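PDB 1OOE: dihydropteridine reductase from Caenorhabditis elegans, which probably catalyses the NADH- or NADPH-dependent reduction of quinonoid dihydrobiopterin to tetrahydrobiopterin, as a homodimer of the short-chain dehydrogenase/reductase family. Local coordinates for residues A[12-17]-A[178-183]; A[31-36]-A[62-67]; A[45-50]-A[54-59]. All coordinates share one frame; numbering follows the deposited sequence. Where two conformers were deposited one is given.

Interaction 1 of 3, residues A[12-17]-A[178-183]; sequences KGALGS and LDTPMN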
ATOM      1  N   LYS A  12     -14.956 -12.588 -13.915  1.00 13.05           N
ATOM      2  CA  LYS A  12     -14.527 -13.024 -15.242  1.00 14.35           C
ATOM      3  C   LYS A  12     -13.242 -13.844 -15.182  1.00 14.55           C
ATOM      4  O   LYS A  12     -12.894 -14.530 -16.144  1.00 15.90           O
ATOM      5  CB  LYS A  12     -14.310 -11.817 -16.162  1.00 14.75           C
ATOM      6  CG  LYS A  12     -15.574 -11.030 -16.471  1.00 16.32           C
ATOM      7  CD  LYS A  12     -16.613 -11.881 -17.199  1.00 17.73           C
ATOM      8  CE  LYS A  12     -16.148 -12.264 -18.598  1.00 19.81           C
ATOM      9  NZ  LYS A  12     -17.185 -13.036 -19.345  1.00 20.20           N
ATOM     10  N   GLY A  13     -12.539 -13.771 -14.055  1.00 13.93           N
ATOM     11  CA  GLY A  13     -11.300 -14.522 -13.899  1.00 13.82           C
ATOM     12  C   GLY A  13     -11.531 -16.002 -13.642  1.00 13.45           C
ATOM     13  O   GLY A  13     -12.666 -16.432 -13.446  1.00 14.42           O
ATOM     14  N   ALA A  14     -10.455 -16.786 -13.638  1.00 14.18           N
ATOM     15  CA  ALA A  14     -10.567 -18.224 -13.412  1.00 13.78           C
ATOM     16  C   ALA A  14     -11.220 -18.540 -12.066  1.00 13.94           C
ATOM     17  O   ALA A  14     -12.211 -19.266 -12.003  1.00 12.61           O
ATOM     18  CB  ALA A  14      -9.187 -18.876 -13.493  1.00 14.42           C
ATOM     19  N   LEU A  15     -10.662 -17.987 -10.994  1.00 13.54           N
ATOM     20  CA  LEU A  15     -11.194 -18.220  -9.659  1.00 13.59           C
ATOM     21  C   LEU A  15     -12.557 -17.558  -9.480  1.00 12.84           C
ATOM     22  O   LEU A  15     -13.475 -18.154  -8.913  1.00 12.81           O
ATOM     23  CB  LEU A  15     -10.215 -17.699  -8.597  1.00 13.55           C
ATOM     24  CG  LEU A  15     -10.646 -17.805  -7.132  1.00 12.71           C
ATOM     25  CD1 LEU A  15     -10.969 -19.257  -6.780  1.00 11.70           C
ATOM     26  CD2 LEU A  15      -9.537 -17.273  -6.233  1.00 14.38           C
ATOM     27  N   GLY A  16     -12.686 -16.328  -9.967  1.00 12.55           N
ATOM     28  CA  GLY A  16     -13.943 -15.610  -9.842  1.00 12.47           C
ATOM     29  C   GLY A  16     -15.109 -16.312 -10.508  1.00 13.41           C
ATOM     30  O   GLY A  16     -16.201 -16.403  -9.937  1.00 12.25           O
ATOM     31  N   SER A  17     -14.887 -16.809 -11.722  1.00 12.47           N
ATOM     32  CA  SER A  17     -15.931 -17.512 -12.455  1.00 13.24           C
ATOM     33  C   SER A  17     -16.291 -18.815 -11.743  1.00 13.34           C
ATOM     34  O   SER A  17     -17.457 -19.213 -11.713  1.00 14.76           O
ATOM     35  CB  SER A  17     -15.474 -17.798 -13.894  1.00 15.06           C
ATOM     36  OG  SER A  17     -16.463 -18.518 -14.609  0.50 13.57           O
ATOM     37  N   LEU A 178      -2.535 -21.929  -7.569  1.00 12.13           N
ATOM     38  CA  LEU A 178      -3.898 -22.319  -7.925  1.00 12.13           C
ATOM     39  C   LEU A 178      -3.853 -23.063  -9.250  1.00 12.38           C
ATOM     40  O   LEU A 178      -3.010 -22.776 -10.098  1.00 12.86           O
ATOM     41  CB  LEU A 178      -4.794 -21.088  -8.085  1.00 13.87           C
ATOM     42  CG  LEU A 178      -5.148 -20.261  -6.853  1.00 14.09           C
ATOM     43  CD1 LEU A 178      -5.995 -19.074  -7.282  1.00 16.02           C
ATOM     44  CD2 LEU A 178      -5.900 -21.123  -5.851  1.00 16.28           C
ATOM     45  N   ASP A 179      -4.759 -24.019  -9.425  1.00 13.14           N
ATOM     46  CA  ASP A 179      -4.822 -24.773 -10.670  1.00 15.32           C
ATOM     47  C   ASP A 179      -5.659 -23.952 -11.642  1.00 15.22           C
ATOM     48  O   ASP A 179      -6.875 -23.857 -11.495  1.00 17.11           O
ATOM     49  CB  ASP A 179      -5.476 -26.138 -10.431  1.00 14.72           C
ATOM     50  CG  ASP A 179      -5.512 -26.998 -11.683  1.00 17.35           C
ATOM     51  OD1 ASP A 179      -4.995 -26.557 -12.729  1.00 16.25           O
ATOM     52  OD2 ASP A 179      -6.053 -28.121 -11.619  1.00 21.72           O
ATOM     53  N   THR A 180      -5.003 -23.346 -12.624  1.00 15.20           N
ATOM     54  CA  THR A 180      -5.689 -22.523 -13.614  1.00 15.99           C
ATOM     55  C   THR A 180      -5.250 -22.917 -15.015  1.00 15.66           C
ATOM     56  O   THR A 180      -4.212 -23.552 -15.189  1.00 14.55           O
ATOM     57  CB  THR A 180      -5.350 -21.027 -13.438  1.00 15.24           C
ATOM     58  OG1 THR A 180      -3.960 -20.818 -13.722  1.00 16.58           O
ATOM     59  CG2 THR A 180      -5.640 -20.571 -12.015  1.00 17.73           C
ATOM     60  N   PRO A 181      -6.040 -22.548 -16.034  1.00 15.81           N
ATOM     61  CA  PRO A 181      -5.690 -22.880 -17.417  1.00 17.80           C
ATOM     62  C   PRO A 181      -4.320 -22.315 -17.798  1.00 17.51           C
ATOM     63  O   PRO A 181      -3.548 -22.964 -18.502  1.00 17.79           O
ATOM     64  CB  PRO A 181      -6.821 -22.240 -18.216  1.00 18.49           C
ATOM     65  CG  PRO A 181      -7.989 -22.382 -17.291  1.00 19.10           C
ATOM     66  CD  PRO A 181      -7.391 -21.962 -15.964  1.00 17.72           C
ATOM     67  N   MET A 182      -4.021 -21.105 -17.332  1.00 18.14           N
ATOM     68  CA  MET A 182      -2.740 -20.473 -17.637  1.00 17.14           C
ATOM     69  C   MET A 182      -1.552 -21.182 -16.996  1.00 16.83           C
ATOM     70  O   MET A 182      -0.491 -21.296 -17.610  1.00 14.86           O
ATOM     71  CB  MET A 182      -2.741 -18.999 -17.216  1.00 18.67           C
ATOM     72  CG  MET A 182      -3.456 -18.073 -18.188  1.00 20.37           C
ATOM     73  SD  MET A 182      -2.698 -18.061 -19.831  1.00 22.54           S
ATOM     74  CE  MET A 182      -3.788 -19.188 -20.721  1.00 20.68           C
ATOM     75  N   ASN A 183      -1.714 -21.656 -15.765  1.00 16.02           N
ATOM     76  CA  ASN A 183      -0.611 -22.345 -15.110  1.00 15.29           C
ATOM     77  C   ASN A 183      -0.337 -23.686 -15.773  1.00 15.57           C
ATOM     78  O   ASN A 183       0.807 -24.136 -15.839  1.00 14.27           O
ATOM     79  CB  ASN A 183      -0.892 -22.537 -13.618  1.00 15.67           C
ATOM     80  CG  ASN A 183      -0.591 -21.292 -12.815  1.00 17.51           C
ATOM     81  OD1 ASN A 183       0.350 -20.560 -13.126  1.00 19.01           O
ATOM     82  ND2 ASN A 183      -1.376 -21.048 -11.768  1.00 18.39           N
TER
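The turn after the first strand of a Rossmann fold, where A14 and L15 open the helix that follows a glycine-rich turn consistent with the GxGxxG motif, here meets L178, T180 and P181, the run that leads into helix 181-186. The meeting is small and wholly apolar. A14 turns its methyl to the other segment, with CB 4.2 Å from T180 CG2 and 4.3 Å from CD of the P181 ring. The next residue, L15, touches L178 CD1 through CD2 at 4.1 Å, the two leucine side chains crossing at about a right angle. T180 divides its labour: with chi1 at 66°, OG1 stands between the backbone N and carbonyl carbon and caps the new helix by accepting from N183 N at 3.1 Å, while CG2 is left for A14. With an alanine here, N183 N is likely to lose its capping acceptor, and a small gap would probably open beside the A14 methyl. The side-chain amide of N183 adds a second tie, ND2 donating to L178 O at 2.9 Å. Around this surface contact, L198 of helix 198-210 packs on both leucines and I201 on L15, and K12 N bonds to D34 at the end of strand 28-34.

Interaction 2 of 3, residues A[31-36]-A[62-67]; sequences LNIDLS and EQTASS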
ATOM      1  N   LEU A  31     -24.134 -11.463  -8.153  1.00 11.75           N
ATOM      2  CA  LEU A  31     -23.867 -10.212  -8.846  1.00 12.65           C
ATOM      3  C   LEU A  31     -22.387 -10.183  -9.197  1.00 11.96           C
ATOM      4  O   LEU A  31     -21.534 -10.375  -8.329  1.00 12.39           O
ATOM      5  CB  LEU A  31     -24.203  -9.013  -7.955  1.00 14.42           C
ATOM      6  CG  LEU A  31     -25.670  -8.784  -7.578  1.00 15.02           C
ATOM      7  CD1 LEU A  31     -26.117  -9.814  -6.551  1.00 16.04           C
ATOM      8  CD2 LEU A  31     -25.826  -7.378  -7.013  1.00 14.37           C
ATOM      9  N   ASN A  32     -22.088  -9.955 -10.474  1.00 11.70           N
ATOM     10  CA  ASN A  32     -20.705  -9.885 -10.933  1.00 10.92           C
ATOM     11  C   ASN A  32     -20.273  -8.446 -11.167  1.00 11.47           C
ATOM     12  O   ASN A  32     -21.020  -7.645 -11.732  1.00 11.05           O
ATOM     13  CB  ASN A  32     -20.530 -10.664 -12.242  1.00 11.58           C
ATOM     14  CG  ASN A  32     -19.205 -10.355 -12.929  1.00 12.48           C
ATOM     15  OD1 ASN A  32     -18.138 -10.681 -12.413  1.00 12.78           O
ATOM     16  ND2 ASN A  32     -19.272  -9.715 -14.091  1.00 14.07           N
ATOM     17  N   ILE A  33     -19.065  -8.119 -10.719  1.00 10.96           N
ATOM     18  CA  ILE A  33     -18.506  -6.789 -10.912  1.00 11.05           C
ATOM     19  C   ILE A  33     -17.181  -7.013 -11.634  1.00 11.32           C
ATOM     20  O   ILE A  33     -16.271  -7.632 -11.083  1.00 11.98           O
ATOM     21  CB  ILE A  33     -18.223  -6.077  -9.569  1.00  9.92           C
ATOM     22  CG1 ILE A  33     -19.528  -5.861  -8.796  1.00 10.43           C
ATOM     23  CG2 ILE A  33     -17.538  -4.740  -9.826  1.00 10.31           C
ATOM     24  CD1 ILE A  33     -19.338  -5.201  -7.434  1.00 11.96           C
ATOM     25  N   ASP A  34     -17.079  -6.536 -12.869  1.00 11.67           N
ATOM     26  CA  ASP A  34     -15.849  -6.712 -13.627  1.00 12.39           C
ATOM     27  C   ASP A  34     -15.823  -5.782 -14.831  1.00 14.19           C
ATOM     28  O   ASP A  34     -16.752  -5.006 -15.050  1.00 14.42           O
ATOM     29  CB  ASP A  34     -15.709  -8.167 -14.091  1.00 12.81           C
ATOM     30  CG  ASP A  34     -14.263  -8.645 -14.087  1.00 14.54           C
ATOM     31  OD1 ASP A  34     -13.381  -7.892 -14.550  1.00 15.39           O
ATOM     32  OD2 ASP A  34     -14.007  -9.777 -13.627  1.00 13.73           O
ATOM     33  N   LEU A  35     -14.751  -5.874 -15.610  1.00 15.89           N
ATOM     34  CA  LEU A  35     -14.572  -5.042 -16.792  1.00 16.12           C
ATOM     35  C   LEU A  35     -15.517  -5.425 -17.930  1.00 16.20           C
ATOM     36  O   LEU A  35     -15.698  -4.665 -18.882  1.00 18.20           O
ATOM     37  CB  LEU A  35     -13.117  -5.133 -17.255  1.00 16.64           C
ATOM     38  CG  LEU A  35     -12.089  -4.637 -16.233  1.00 18.19           C
ATOM     39  CD1 LEU A  35     -10.686  -5.022 -16.680  1.00 19.53           C
ATOM     40  CD2 LEU A  35     -12.207  -3.132 -16.074  1.00 18.99           C
ATOM     41  N   SER A  36     -16.106  -6.610 -17.832  1.00 17.08           N
ATOM     42  CA  SER A  36     -17.056  -7.086 -18.828  1.00 17.12           C
ATOM     43  C   SER A  36     -18.078  -7.958 -18.116  1.00 17.82           C
ATOM     44  O   SER A  36     -17.874  -8.355 -16.965  1.00 17.09           O
ATOM     45  CB  SER A  36     -16.354  -7.882 -19.939  1.00 16.48           C
ATOM     46  OG  SER A  36     -15.738  -9.057 -19.449  1.00 18.83           O
ATOM     47  N   GLU A  62     -23.287   3.079  -7.488  1.00 11.93           N
ATOM     48  CA  GLU A  62     -24.593   3.430  -8.036  1.00 11.21           C
ATOM     49  C   GLU A  62     -25.263   2.218  -8.662  1.00 11.81           C
ATOM     50  O   GLU A  62     -26.438   1.958  -8.413  1.00 12.92           O
ATOM     51  CB  GLU A  62     -24.469   4.541  -9.086  1.00 13.88           C
ATOM     52  CG  GLU A  62     -23.950   5.861  -8.544  1.00 18.87           C
ATOM     53  CD  GLU A  62     -23.861   6.943  -9.610  1.00 22.36           C
ATOM     54  OE1 GLU A  62     -23.453   6.630 -10.751  1.00 26.06           O
ATOM     55  OE2 GLU A  62     -24.186   8.109  -9.303  1.00 24.89           O
ATOM     56  N   GLN A  63     -24.512   1.475  -9.470  1.00 11.12           N
ATOM     57  CA  GLN A  63     -25.051   0.297 -10.139  1.00 10.70           C
ATOM     58  C   GLN A  63     -25.446  -0.809  -9.175  1.00 11.20           C
ATOM     59  O   GLN A  63     -26.464  -1.477  -9.369  1.00 11.66           O
ATOM     60  CB  GLN A  63     -24.038  -0.259 -11.135  1.00 11.39           C
ATOM     61  CG  GLN A  63     -23.752   0.644 -12.311  1.00 12.50           C
ATOM     62  CD  GLN A  63     -22.737   0.030 -13.244  1.00 12.33           C
ATOM     63  OE1 GLN A  63     -23.014  -0.968 -13.910  1.00 12.27           O
ATOM     64  NE2 GLN A  63     -21.544   0.609 -13.281  1.00 10.38           N
ATOM     65  N   THR A  64     -24.639  -1.017  -8.141  1.00 11.03           N
ATOM     66  CA  THR A  64     -24.941  -2.066  -7.173  1.00  9.91           C
ATOM     67  C   THR A  64     -26.190  -1.719  -6.365  1.00 11.44           C
ATOM     68  O   THR A  64     -27.023  -2.590  -6.088  1.00 10.54           O
ATOM     69  CB  THR A  64     -23.748  -2.300  -6.224  1.00 10.86           C
ATOM     70  OG1 THR A  64     -22.607  -2.699  -6.996  1.00  9.76           O
ATOM     71  CG2 THR A  64     -24.071  -3.395  -5.212  1.00 13.27           C
ATOM     72  N   ALA A  65     -26.325  -0.449  -5.999  1.00 10.94           N
ATOM     73  CA  ALA A  65     -27.485  -0.005  -5.236  1.00 12.90           C
ATOM     74  C   ALA A  65     -28.757  -0.126  -6.070  1.00 13.11           C
ATOM     75  O   ALA A  65     -29.812  -0.498  -5.555  1.00 12.37           O
ATOM     76  CB  ALA A  65     -27.293   1.437  -4.774  1.00 12.51           C
ATOM     77  N   SER A  66     -28.660   0.189  -7.358  1.00 14.94           N
ATOM     78  CA  SER A  66     -29.817   0.100  -8.244  1.00 15.77           C
ATOM     79  C   SER A  66     -30.283  -1.350  -8.366  1.00 15.81           C
ATOM     80  O   SER A  66     -31.479  -1.625  -8.469  1.00 17.06           O
ATOM     81  CB  SER A  66     -29.468   0.644  -9.632  1.00 16.79           C
ATOM     82  OG  SER A  66     -30.583   0.571 -10.507  1.00 20.03           O
ATOM     83  N   SER A  67     -29.333  -2.278  -8.347  1.00 14.45           N
ATOM     84  CA  SER A  67     -29.652  -3.692  -8.460  1.00 14.91           C
ATOM     85  C   SER A  67     -30.199  -4.306  -7.170  1.00 15.24           C
ATOM     86  O   SER A  67     -31.146  -5.091  -7.206  1.00 16.68           O
ATOM     87  CB  SER A  67     -28.412  -4.471  -8.908  1.00 15.11           C
ATOM     88  OG  SER A  67     -28.667  -5.863  -8.936  1.00 20.22           O
TER
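L31 holds its CG anti to the carbonyl carbon (chi1 -66°), which sends the CD2 branch to S67 on helix 53-68, and I33, two residues further along the same face of the strand, repeats that first torsion (chi1 -63°) with an extended CG1-CD1 arm that ends beside T64. Each pair joins a methyl to a hydroxyl oxygen. L31 CD2 lies 3.8 Å from S67 OG, and I33 CD1 lies 4.1 Å from T64 OG1, the latter two side chains crossing nearly at right angles. These are van der Waals contacts, and the oxygens find their polar partners elsewhere: T64 OG1 bonds back to I60 O within its own helix, and S67 OG pairs with S43 OG at the start of the adjoining strand. With those bonds made, the two hydroxyls can probably sit against L31 and I33 without going unpartnered. L114 of helix 93-118 packs on both I33 and T64, while I45 lies against the same two from strand 43-46. A helix laid over strands that run parallel to one another, with aliphatic side chains between the layers, is characteristic of the three-layer alpha/beta/alpha Rossmann-type fold of short-chain dehydrogenases.

Interaction 3 of 3, residues A[45-50]-A[54-59]; sequences ILVDGN and TEQEQS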
ATOM      1  N   ILE A  45     -22.406  -5.683 -13.002  1.00 13.33           N
ATOM      2  CA  ILE A  45     -22.003  -4.317 -12.705  1.00 13.66           C
ATOM      3  C   ILE A  45     -20.796  -4.062 -13.604  1.00 14.35           C
ATOM      4  O   ILE A  45     -19.782  -4.752 -13.496  1.00 13.70           O
ATOM      5  CB  ILE A  45     -21.583  -4.173 -11.224  1.00 14.29           C
ATOM      6  CG1 ILE A  45     -22.722  -4.638 -10.306  1.00 17.68           C
ATOM      7  CG2 ILE A  45     -21.189  -2.734 -10.930  1.00 14.65           C
ATOM      8  CD1 ILE A  45     -24.024  -3.897 -10.495  1.00 19.01           C
ATOM      9  N   LEU A  46     -20.912  -3.077 -14.489  1.00 15.10           N
ATOM     10  CA  LEU A  46     -19.838  -2.766 -15.429  1.00 17.73           C
ATOM     11  C   LEU A  46     -18.811  -1.769 -14.915  1.00 17.93           C
ATOM     12  O   LEU A  46     -19.152  -0.663 -14.497  1.00 19.01           O
ATOM     13  CB  LEU A  46     -20.430  -2.245 -16.742  1.00 18.03           C
ATOM     14  CG  LEU A  46     -19.428  -1.949 -17.861  1.00 20.80           C
ATOM     15  CD1 LEU A  46     -18.721  -3.233 -18.265  1.00 22.46           C
ATOM     16  CD2 LEU A  46     -20.155  -1.348 -19.051  1.00 21.66           C
ATOM     17  N   VAL A  47     -17.544  -2.165 -14.975  1.00 17.48           N
ATOM     18  CA  VAL A  47     -16.453  -1.313 -14.529  1.00 18.78           C
ATOM     19  C   VAL A  47     -15.704  -0.749 -15.734  1.00 18.71           C
ATOM     20  O   VAL A  47     -15.291  -1.495 -16.622  1.00 17.91           O
ATOM     21  CB  VAL A  47     -15.449  -2.097 -13.658  1.00 17.37           C
ATOM     22  CG1 VAL A  47     -14.349  -1.168 -13.169  1.00 18.80           C
ATOM     23  CG2 VAL A  47     -16.168  -2.742 -12.483  1.00 18.32           C
ATOM     24  N   ASP A  48     -15.545   0.571 -15.759  1.00 18.28           N
ATOM     25  CA  ASP A  48     -14.838   1.246 -16.841  1.00 17.98           C
ATOM     26  C   ASP A  48     -13.392   1.446 -16.395  1.00 17.78           C
ATOM     27  O   ASP A  48     -13.103   2.310 -15.569  1.00 17.39           O
ATOM     28  CB  ASP A  48     -15.480   2.606 -17.127  1.00 18.13           C
ATOM     29  CG  ASP A  48     -14.909   3.276 -18.362  1.00 18.30           C
ATOM     30  OD1 ASP A  48     -13.719   3.057 -18.668  1.00 18.90           O
ATOM     31  OD2 ASP A  48     -15.647   4.036 -19.024  1.00 19.89           O
ATOM     32  N   GLY A  49     -12.490   0.641 -16.945  1.00 17.93           N
ATOM     33  CA  GLY A  49     -11.088   0.731 -16.580  1.00 19.65           C
ATOM     34  C   GLY A  49     -10.411   2.060 -16.846  1.00 20.13           C
ATOM     35  O   GLY A  49      -9.336   2.321 -16.301  1.00 21.77           O
ATOM     36  N   ASN A  50     -11.024   2.904 -17.672  1.00 19.53           N
ATOM     37  CA  ASN A  50     -10.443   4.207 -17.994  1.00 19.96           C
ATOM     38  C   ASN A  50     -10.734   5.267 -16.934  1.00 18.05           C
ATOM     39  O   ASN A  50     -10.055   6.294 -16.875  1.00 18.09           O
ATOM     40  CB  ASN A  50     -10.952   4.703 -19.354  1.00 22.82           C
ATOM     41  CG  ASN A  50     -10.525   3.809 -20.502  1.00 26.16           C
ATOM     42  OD1 ASN A  50      -9.350   3.463 -20.632  1.00 26.82           O
ATOM     43  ND2 ASN A  50     -11.479   3.436 -21.350  1.00 26.66           N
ATOM     44  N   THR A  54     -12.054   7.332  -7.727  1.00 10.10           N
ATOM     45  CA  THR A  54     -13.326   7.855  -7.241  1.00 10.46           C
ATOM     46  C   THR A  54     -14.444   7.701  -8.271  1.00  9.67           C
ATOM     47  O   THR A  54     -15.597   7.464  -7.910  1.00 10.70           O
ATOM     48  CB  THR A  54     -13.205   9.339  -6.799  1.00 12.36           C
ATOM     49  OG1 THR A  54     -12.644  10.121  -7.861  1.00 12.18           O
ATOM     50  CG2 THR A  54     -12.318   9.453  -5.568  1.00 12.17           C
ATOM     51  N   GLU A  55     -14.110   7.822  -9.554  1.00 10.22           N
ATOM     52  CA  GLU A  55     -15.117   7.658 -10.598  1.00 10.15           C
ATOM     53  C   GLU A  55     -15.587   6.204 -10.606  1.00 10.74           C
ATOM     54  O   GLU A  55     -16.775   5.926 -10.771  1.00 10.82           O
ATOM     55  CB  GLU A  55     -14.546   8.036 -11.973  1.00 11.35           C
ATOM     56  CG  GLU A  55     -14.243   9.522 -12.142  1.00 15.31           C
ATOM     57  CD  GLU A  55     -13.660   9.850 -13.510  1.00 17.40           C
ATOM     58  OE1 GLU A  55     -12.689   9.177 -13.924  1.00 18.34           O
ATOM     59  OE2 GLU A  55     -14.164  10.784 -14.170  1.00 20.30           O
ATOM     60  N   GLN A  56     -14.653   5.271 -10.426  1.00 10.59           N
ATOM     61  CA  GLN A  56     -15.013   3.858 -10.398  1.00 10.77           C
ATOM     62  C   GLN A  56     -15.878   3.555  -9.180  1.00 10.85           C
ATOM     63  O   GLN A  56     -16.865   2.824  -9.281  1.00  8.23           O
ATOM     64  CB  GLN A  56     -13.759   2.978 -10.385  1.00 10.45           C
ATOM     65  CG  GLN A  56     -13.290   2.548 -11.767  1.00 12.93           C
ATOM     66  CD  GLN A  56     -12.138   1.568 -11.701  1.00 11.93           C
ATOM     67  OE1 GLN A  56     -12.124   0.671 -10.858  1.00 13.93           O
ATOM     68  NE2 GLN A  56     -11.167   1.725 -12.598  1.00 15.73           N
ATOM     69  N   GLU A  57     -15.513   4.118  -8.030  1.00 11.49           N
ATOM     70  CA  GLU A  57     -16.292   3.903  -6.815  1.00 11.71           C
ATOM     71  C   GLU A  57     -17.734   4.346  -7.040  1.00 11.45           C
ATOM     72  O   GLU A  57     -18.675   3.589  -6.806  1.00 12.56           O
ATOM     73  CB  GLU A  57     -15.726   4.700  -5.632  1.00 11.24           C
ATOM     74  CG  GLU A  57     -16.652   4.638  -4.412  1.00 12.60           C
ATOM     75  CD  GLU A  57     -16.330   5.649  -3.329  1.00 13.20           C
ATOM     76  OE1 GLU A  57     -15.800   6.734  -3.645  1.00 11.86           O
ATOM     77  OE2 GLU A  57     -16.635   5.359  -2.154  1.00 15.63           O
ATOM     78  N   GLN A  58     -17.902   5.578  -7.507  1.00 10.53           N
ATOM     79  CA  GLN A  58     -19.237   6.114  -7.731  1.00  9.85           C
ATOM     80  C   GLN A  58     -20.078   5.251  -8.660  1.00  9.72           C
ATOM     81  O   GLN A  58     -21.223   4.925  -8.348  1.00 10.53           O
ATOM     82  CB  GLN A  58     -19.154   7.537  -8.295  1.00 11.64           C
ATOM     83  CG  GLN A  58     -20.509   8.228  -8.381  1.00 15.24           C
ATOM     84  CD  GLN A  58     -20.397   9.669  -8.836  1.00 19.62           C
ATOM     85  OE1 GLN A  58     -19.605  10.439  -8.295  1.00 23.66           O
ATOM     86  NE2 GLN A  58     -21.200  10.043  -9.824  1.00 23.03           N
ATOM     87  N   SER A  59     -19.506   4.869  -9.797  1.00  9.19           N
ATOM     88  CA  SER A  59     -20.232   4.064 -10.771  1.00 10.26           C
ATOM     89  C   SER A  59     -20.602   2.688 -10.234  1.00 10.45           C
ATOM     90  O   SER A  59     -21.736   2.242 -10.384  1.00 10.59           O
ATOM     91  CB  SER A  59     -19.407   3.907 -12.049  1.00 11.82           C
ATOM     92  OG  SER A  59     -20.146   3.213 -13.036  1.00 13.22           O
TER
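Q56 and V47 form the heart of this contact. V47 CG1 lies 3.7 Å from Q56 OE1 and 3.8 Å from Q56 CD, so a valine methyl rests against the oxygen end of the amide, the two side chains crossing at about a right angle. The nitrogen end of the same amide lies along the backbone further on: Q56 NE2 is 3.6 Å from D48 O, too long to count as a hydrogen bond, and 4.1 Å from G49 CA. One glutamine thus spans three successive residues of the chain leaving the sheet, its aliphatic part included, since CG comes within 3.8 Å of D48 O. One helical turn on, S59 faces the other segment, with OG 4.3 Å from L46 O.

What sets these groups in place lies in the next shell. Beyond CG the Q56 chain is extended (chi2 -174°), carrying the amide from the helix across to the loop, where NE2 makes a hydrogen bond, a weak one, to K51 O. W106 and I110 of helix 93-118 pack against the same side chain. Q63 links the other end, its NE2 bonding both S59 OG and L46 O, which joins helix and strand end through a shared donor. The loop itself is shaped by D48, whose OD1 accepts from N50 N at 2.9 Å, met on the anti side and 25° out of the carboxylate plane. T54 and E57 of the same helix pack on K95 and V94 of the second subunit, respectively. With its D48 Asx turn, the whole is a short strand-to-helix connection, part of the beta-alpha-beta crossover from edge strand 43-46 through helix 53-68 to strand 73-78 in a Rossmann-type fold.

In the fold
From the N terminus, the chain passes through strand 4-9 into the turn and helix of 12-17, whose partner, 178-183, comes 161 residues later; interaction 1 therefore closes a long loop within which both other interactions are nested. Strand 28-34 then begins interaction 2, closed by the later part of helix 53-68. Inside it nests interaction 3, the tightest loop, joining the exit of strand 43-46 to the first turns of that same helix. Interactions 2 and 3, centred about 9 Å apart, both use helix 53-68 and draw on neighbouring strands; the centre of interaction 1 lies about 21 Å and 23 Å from theirs. Even so, through K12, interaction 1 touches interaction 2. None of the loops cross.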